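Local coordinates for protein glucose-1-phosphate uridylyltransferase (Sphingomonas elodea, PDB 2UX8) that probably catalyses the formation of UDP-glucose and diphosphate from UTP and alpha-D-glucose 1-phosphate, at residues 39-51 with 270-284. Numbering follows the deposited sequence.
Sequences MLPVVDRPLIQYA and FIQANLAVALSRPDL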
loop_
_atom_site.group_PDB
_atom_site.type_symbol
_atom_site.label_atom_id
_atom_site.label_comp_id
_atom_site.label_asym_id
_atom_site.label_seq_id
_atom_site.Cartn_x
_atom_site.Cartn_y
_atom_site.Cartn_z
ATOM N N MET C 39 4.038 -15.091 -2.492
ATOM C CA MET C 39 2.638 -15.080 -2.863
ATOM C C MET C 39 2.360 -15.855 -4.140
ATOM O O MET C 39 1.206 -15.995 -4.531
ATOM C CB MET C 39 2.151 -13.649 -3.025
ATOM C CG MET C 39 2.082 -12.869 -1.750
ATOM S SD MET C 39 0.882 -13.562 -0.649
ATOM C CE MET C 39 -0.612 -13.140 -1.473
ATOM N N LEU C 40 3.404 -16.349 -4.802
ATOM C CA LEU C 40 3.187 -17.128 -6.016
ATOM C C LEU C 40 2.348 -18.325 -5.615
ATOM O O LEU C 40 2.570 -18.940 -4.570
ATOM C CB LEU C 40 4.505 -17.583 -6.646
ATOM C CG LEU C 40 5.377 -16.470 -7.238
ATOM C CD1 LEU C 40 6.477 -17.079 -8.086
ATOM C CD2 LEU C 40 4.531 -15.553 -8.092
ATOM N N PRO C 41 1.357 -18.662 -6.436
ATOM C CA PRO C 41 0.470 -19.792 -6.139
ATOM C C PRO C 41 0.892 -21.167 -6.598
ATOM O O PRO C 41 1.437 -21.322 -7.692
ATOM C CB PRO C 41 -0.830 -19.385 -6.813
ATOM C CG PRO C 41 -0.316 -18.701 -8.074
ATOM C CD PRO C 41 0.872 -17.882 -7.589
ATOM N N VAL C 42 0.655 -22.168 -5.755
ATOM C CA VAL C 42 0.936 -23.497 -6.209
ATOM C C VAL C 42 -0.308 -24.020 -6.907
ATOM O O VAL C 42 -0.180 -24.841 -7.698
ATOM C CB VAL C 42 1.401 -24.477 -5.131
ATOM C CG1 VAL C 42 1.312 -25.899 -5.666
ATOM C CG2 VAL C 42 2.859 -24.203 -4.798
ATOM N N VAL C 43 -1.523 -23.623 -6.662
ATOM C CA VAL C 43 -2.563 -24.147 -7.550
ATOM C C VAL C 43 -3.570 -23.074 -7.315
ATOM O O VAL C 43 -4.003 -22.366 -8.209
ATOM C CB VAL C 43 -3.144 -25.516 -7.108
ATOM C CG1 VAL C 43 -4.454 -25.749 -7.810
ATOM C CG2 VAL C 43 -2.194 -26.652 -7.471
ATOM N N ASP C 44 -3.899 -22.928 -6.052
ATOM C CA ASP C 44 -4.842 -21.918 -5.672
ATOM C C ASP C 44 -4.511 -21.302 -4.337
ATOM O O ASP C 44 -5.303 -20.542 -3.794
ATOM C CB ASP C 44 -6.265 -22.472 -5.677
ATOM C CG ASP C 44 -6.387 -23.763 -4.932
ATOM O OD1 ASP C 44 -5.354 -24.282 -4.503
ATOM O OD2 ASP C 44 -7.508 -24.269 -4.776
ATOM N N ARG C 45 -3.343 -21.638 -3.800
ATOM C CA ARG C 45 -2.903 -21.053 -2.546
ATOM C C ARG C 45 -1.475 -20.566 -2.709
ATOM O O ARG C 45 -0.680 -21.173 -3.426
ATOM C CB ARG C 45 -2.932 -22.058 -1.383
ATOM C CG ARG C 45 -3.727 -23.308 -1.621
ATOM C CD ARG C 45 -3.863 -24.102 -0.344
ATOM N NE ARG C 45 -5.052 -23.726 0.405
ATOM C CZ ARG C 45 -5.087 -23.608 1.723
ATOM N NH1 ARG C 45 -3.998 -23.832 2.420
ATOM N NH2 ARG C 45 -6.202 -23.286 2.354
ATOM N N PRO C 46 -1.132 -19.453 -2.050
ATOM C CA PRO C 46 0.226 -18.916 -2.139
ATOM C C PRO C 46 1.170 -19.710 -1.247
ATOM O O PRO C 46 0.748 -20.252 -0.225
ATOM C CB PRO C 46 0.056 -17.485 -1.650
ATOM C CG PRO C 46 -1.068 -17.600 -0.653
ATOM C CD PRO C 46 -2.030 -18.512 -1.357
ATOM N N LEU C 47 2.444 -19.765 -1.626
ATOM C CA LEU C 47 3.463 -20.472 -0.855
ATOM C C LEU C 47 3.388 -20.281 0.666
ATOM O O LEU C 47 3.470 -21.262 1.397
ATOM C CB LEU C 47 4.849 -20.077 -1.363
ATOM C CG LEU C 47 5.170 -20.577 -2.773
ATOM C CD1 LEU C 47 6.385 -19.864 -3.317
ATOM C CD2 LEU C 47 5.394 -22.079 -2.731
ATOM N N ILE C 48 3.238 -19.049 1.161
ATOM C CA ILE C 48 3.155 -18.861 2.618
ATOM C C ILE C 48 1.935 -19.525 3.218
ATOM O O ILE C 48 1.980 -19.967 4.370
ATOM C CB ILE C 48 3.039 -17.399 3.061
ATOM C CG1 ILE C 48 2.837 -16.517 1.850
ATOM C CG2 ILE C 48 4.215 -17.009 3.938
ATOM C CD1 ILE C 48 1.783 -15.483 2.090
ATOM N N GLN C 49 0.836 -19.556 2.460
ATOM C CA GLN C 49 -0.379 -20.182 2.956
ATOM C C GLN C 49 -0.048 -21.631 3.314
ATOM O O GLN C 49 -0.328 -22.074 4.433
ATOM C CB GLN C 49 -1.485 -20.123 1.908
ATOM C CG GLN C 49 -2.813 -20.639 2.409
ATOM C CD GLN C 49 -3.293 -19.892 3.622
ATOM O OE1 GLN C 49 -3.661 -18.726 3.533
ATOM N NE2 GLN C 49 -3.286 -20.557 4.775
ATOM N N TYR C 50 0.578 -22.357 2.389
ATOM C CA TYR C 50 0.946 -23.744 2.655
ATOM C C TYR C 50 1.804 -23.838 3.899
ATOM O O TYR C 50 1.593 -24.703 4.756
ATOM C CB TYR C 50 1.721 -24.345 1.493
ATOM C CG TYR C 50 0.854 -24.717 0.324
ATOM C CD1 TYR C 50 0.719 -23.854 -0.763
ATOM C CD2 TYR C 50 0.144 -25.925 0.308
ATOM C CE1 TYR C 50 -0.097 -24.174 -1.837
ATOM C CE2 TYR C 50 -0.678 -26.254 -0.768
ATOM C CZ TYR C 50 -0.791 -25.365 -1.839
ATOM O OH TYR C 50 -1.590 -25.642 -2.921
ATOM N N ALA C 51 2.770 -22.935 3.989
ATOM C CA ALA C 51 3.689 -22.897 5.104
ATOM C C ALA C 51 3.015 -22.664 6.456
ATOM O O ALA C 51 3.371 -23.321 7.445
ATOM C CB ALA C 51 4.740 -21.838 4.852
ATOM N N PHE C 270 8.941 -24.954 -9.293
ATOM C CA PHE C 270 7.670 -24.275 -9.157
ATOM C C PHE C 270 6.627 -24.950 -10.041
ATOM O O PHE C 270 5.518 -25.258 -9.596
ATOM C CB PHE C 270 7.828 -22.811 -9.558
ATOM C CG PHE C 270 6.547 -22.057 -9.560
ATOM C CD1 PHE C 270 5.914 -21.731 -8.363
ATOM C CD2 PHE C 270 5.928 -21.726 -10.760
ATOM C CE1 PHE C 270 4.675 -21.086 -8.364
ATOM C CE2 PHE C 270 4.687 -21.080 -10.774
ATOM C CZ PHE C 270 4.061 -20.762 -9.575
ATOM N N ILE C 271 6.989 -25.183 -11.296
ATOM C CA ILE C 271 6.076 -25.818 -12.231
ATOM C C ILE C 271 5.764 -27.265 -11.849
ATOM O O ILE C 271 4.612 -27.703 -11.915
ATOM C CB ILE C 271 6.632 -25.718 -13.665
ATOM C CG1 ILE C 271 6.321 -24.322 -14.211
ATOM C CG2 ILE C 271 6.018 -26.789 -14.560
ATOM C CD1 ILE C 271 7.223 -23.878 -15.321
ATOM N N GLN C 272 6.789 -27.996 -11.426
ATOM C CA GLN C 272 6.597 -29.376 -11.027
ATOM C C GLN C 272 5.659 -29.457 -9.835
ATOM O O GLN C 272 4.794 -30.324 -9.789
ATOM C CB GLN C 272 7.944 -30.023 -10.713
ATOM C CG GLN C 272 8.722 -30.383 -11.955
ATOM C CD GLN C 272 10.170 -30.683 -11.663
ATOM O OE1 GLN C 272 10.508 -31.158 -10.582
ATOM N NE2 GLN C 272 11.040 -30.417 -12.630
ATOM N N ALA C 273 5.815 -28.550 -8.880
ATOM C CA ALA C 273 4.941 -28.554 -7.711
ATOM C C ALA C 273 3.486 -28.360 -8.126
ATOM O O ALA C 273 2.601 -29.083 -7.655
ATOM C CB ALA C 273 5.347 -27.461 -6.733
ATOM N N ASN C 274 3.243 -27.388 -9.005
ATOM C CA ASN C 274 1.900 -27.090 -9.501
ATOM C C ASN C 274 1.268 -28.316 -10.139
ATOM O O ASN C 274 0.091 -28.605 -9.941
ATOM C CB ASN C 274 1.962 -25.970 -10.540
ATOM C CG ASN C 274 1.798 -24.591 -9.930
ATOM O OD1 ASN C 274 0.678 -24.119 -9.751
ATOM N ND2 ASN C 274 2.917 -23.941 -9.599
ATOM N N LEU C 275 2.060 -29.029 -10.919
ATOM C CA LEU C 275 1.579 -30.214 -11.594
ATOM C C LEU C 275 1.224 -31.319 -10.600
ATOM O O LEU C 275 0.162 -31.952 -10.689
ATOM C CB LEU C 275 2.648 -30.707 -12.562
ATOM C CG LEU C 275 2.352 -32.029 -13.247
ATOM C CD1 LEU C 275 1.007 -31.947 -13.946
ATOM C CD2 LEU C 275 3.469 -32.340 -14.221
ATOM N N ALA C 276 2.131 -31.545 -9.655
ATOM C CA ALA C 276 1.950 -32.567 -8.642
ATOM C C ALA C 276 0.669 -32.356 -7.866
ATOM O O ALA C 276 -0.132 -33.269 -7.714
ATOM C CB ALA C 276 3.135 -32.570 -7.687
ATOM N N VAL C 277 0.477 -31.145 -7.367
ATOM C CA VAL C 277 -0.715 -30.834 -6.591
ATOM C C VAL C 277 -1.979 -30.925 -7.434
ATOM O O VAL C 277 -2.998 -31.410 -6.968
ATOM C CB VAL C 277 -0.600 -29.427 -5.956
ATOM C CG1 VAL C 277 -1.850 -29.093 -5.149
ATOM C CG2 VAL C 277 0.632 -29.376 -5.068
ATOM N N ALA C 278 -1.918 -30.465 -8.675
ATOM C CA ALA C 278 -3.086 -30.529 -9.542
ATOM C C ALA C 278 -3.457 -31.990 -9.808
ATOM O O ALA C 278 -4.633 -32.316 -9.889
ATOM C CB ALA C 278 -2.821 -29.790 -10.853
ATOM N N LEU C 279 -2.469 -32.874 -9.934
ATOM C CA LEU C 279 -2.772 -34.286 -10.181
ATOM C C LEU C 279 -3.424 -34.935 -8.969
ATOM O O LEU C 279 -4.089 -35.964 -9.090
ATOM C CB LEU C 279 -1.514 -35.073 -10.535
ATOM C CG LEU C 279 -0.962 -34.792 -11.923
ATOM C CD1 LEU C 279 0.288 -35.627 -12.127
ATOM C CD2 LEU C 279 -2.020 -35.111 -12.977
ATOM N N SER C 280 -3.241 -34.329 -7.803
ATOM C CA SER C 280 -3.809 -34.870 -6.579
ATOM C C SER C 280 -5.198 -34.304 -6.301
ATOM O O SER C 280 -5.842 -34.678 -5.322
ATOM C CB SER C 280 -2.898 -34.569 -5.386
ATOM O OG SER C 280 -3.111 -33.253 -4.912
ATOM N N ARG C 281 -5.656 -33.399 -7.157
ATOM C CA ARG C 281 -6.973 -32.783 -6.990
ATOM C C ARG C 281 -8.041 -33.455 -7.849
ATOM O O ARG C 281 -7.974 -33.432 -9.084
ATOM C CB ARG C 281 -6.927 -31.301 -7.362
ATOM C CG ARG C 281 -6.056 -30.432 -6.484
ATOM C CD ARG C 281 -6.621 -30.305 -5.087
ATOM N NE ARG C 281 -5.932 -29.272 -4.317
ATOM C CZ ARG C 281 -6.067 -27.965 -4.526
ATOM N NH1 ARG C 281 -6.873 -27.516 -5.486
ATOM N NH2 ARG C 281 -5.390 -27.110 -3.772
ATOM N N PRO C 282 -9.059 -34.036 -7.201
ATOM C CA PRO C 282 -10.189 -34.738 -7.817
ATOM C C PRO C 282 -10.767 -34.014 -9.024
ATOM O O PRO C 282 -11.006 -34.609 -10.085
ATOM C CB PRO C 282 -11.208 -34.796 -6.682
ATOM C CG PRO C 282 -10.362 -34.890 -5.476
ATOM C CD PRO C 282 -9.281 -33.878 -5.754
ATOM N N ASP C 283 -11.000 -32.720 -8.825
ATOM C CA ASP C 283 -11.589 -31.844 -9.836
ATOM C C ASP C 283 -10.654 -31.330 -10.922
ATOM O O ASP C 283 -11.116 -30.762 -11.910
ATOM C CB ASP C 283 -12.273 -30.646 -9.154
ATOM C CG ASP C 283 -11.288 -29.715 -8.448
ATOM O OD1 ASP C 283 -10.376 -30.207 -7.751
ATOM O OD2 ASP C 283 -11.437 -28.480 -8.576
ATOM N N LEU C 284 -9.353 -31.546 -10.765
ATOM C CA LEU C 284 -8.405 -31.071 -11.755
ATOM C C LEU C 284 -7.608 -32.145 -12.482
ATOM O O LEU C 284 -7.289 -31.986 -13.663
ATOM C CB LEU C 284 -7.423 -30.103 -11.093
ATOM C CG LEU C 284 -7.939 -28.891 -10.315
ATOM C CD1 LEU C 284 -6.755 -28.141 -9.772
ATOM C CD2 LEU C 284 -8.769 -27.990 -11.216
#
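A salt bridge between D44 and R281 is the polar link between the loop that leads into helix 47-57 and the chain just past helix 267-279. R281 NH2 lies 2.9 Å from D44 OD1 in a nearly straight hydrogen bond (167°), met on the syn side of the carboxylate, while R281 NH1 makes a weak second bond to D44 OD2. The pairing is lopsided, one bond being weak, and the carboxylate and guanidinium planes stand 49° apart. R281 reaches the acid with its chain bent at chi2. D44 OD2 also has a long, weak ion pair with K267 of the second subunit. An alanine in place of D44 removes the carboxylate, which would probably leave the R281 guanidinium without its mate and freer to swing away from the loop.

Apolar contacts fill the middle. V277 takes a valine on each methyl: its CG2 meets V42 CG1 at 3.6 Å, the side chains crossing at about a right angle, and its CG1 packs against V43 CG2. With V43 CG1 anti to the backbone N (chi1 163°), that methyl reaches L284 CD1 at 3.9 Å and also lies beside R281 NH1. Toward the N-terminal end of the helix, L40 CB approaches F270 CE1. N274 ND2 sits over one face of the F270 ring, toward its rim, and bonds to F270 O at 2.9 Å.

F143 of strand 142-145 touches V42, A273 and V277 and meets the Y50 ring edge-to-face. The contact thus packs a late helix of the GT-A-type nucleotidyltransferase fold against an early loop, bordering the strand that begins with D142, a residue that binds glucose 1-phosphate.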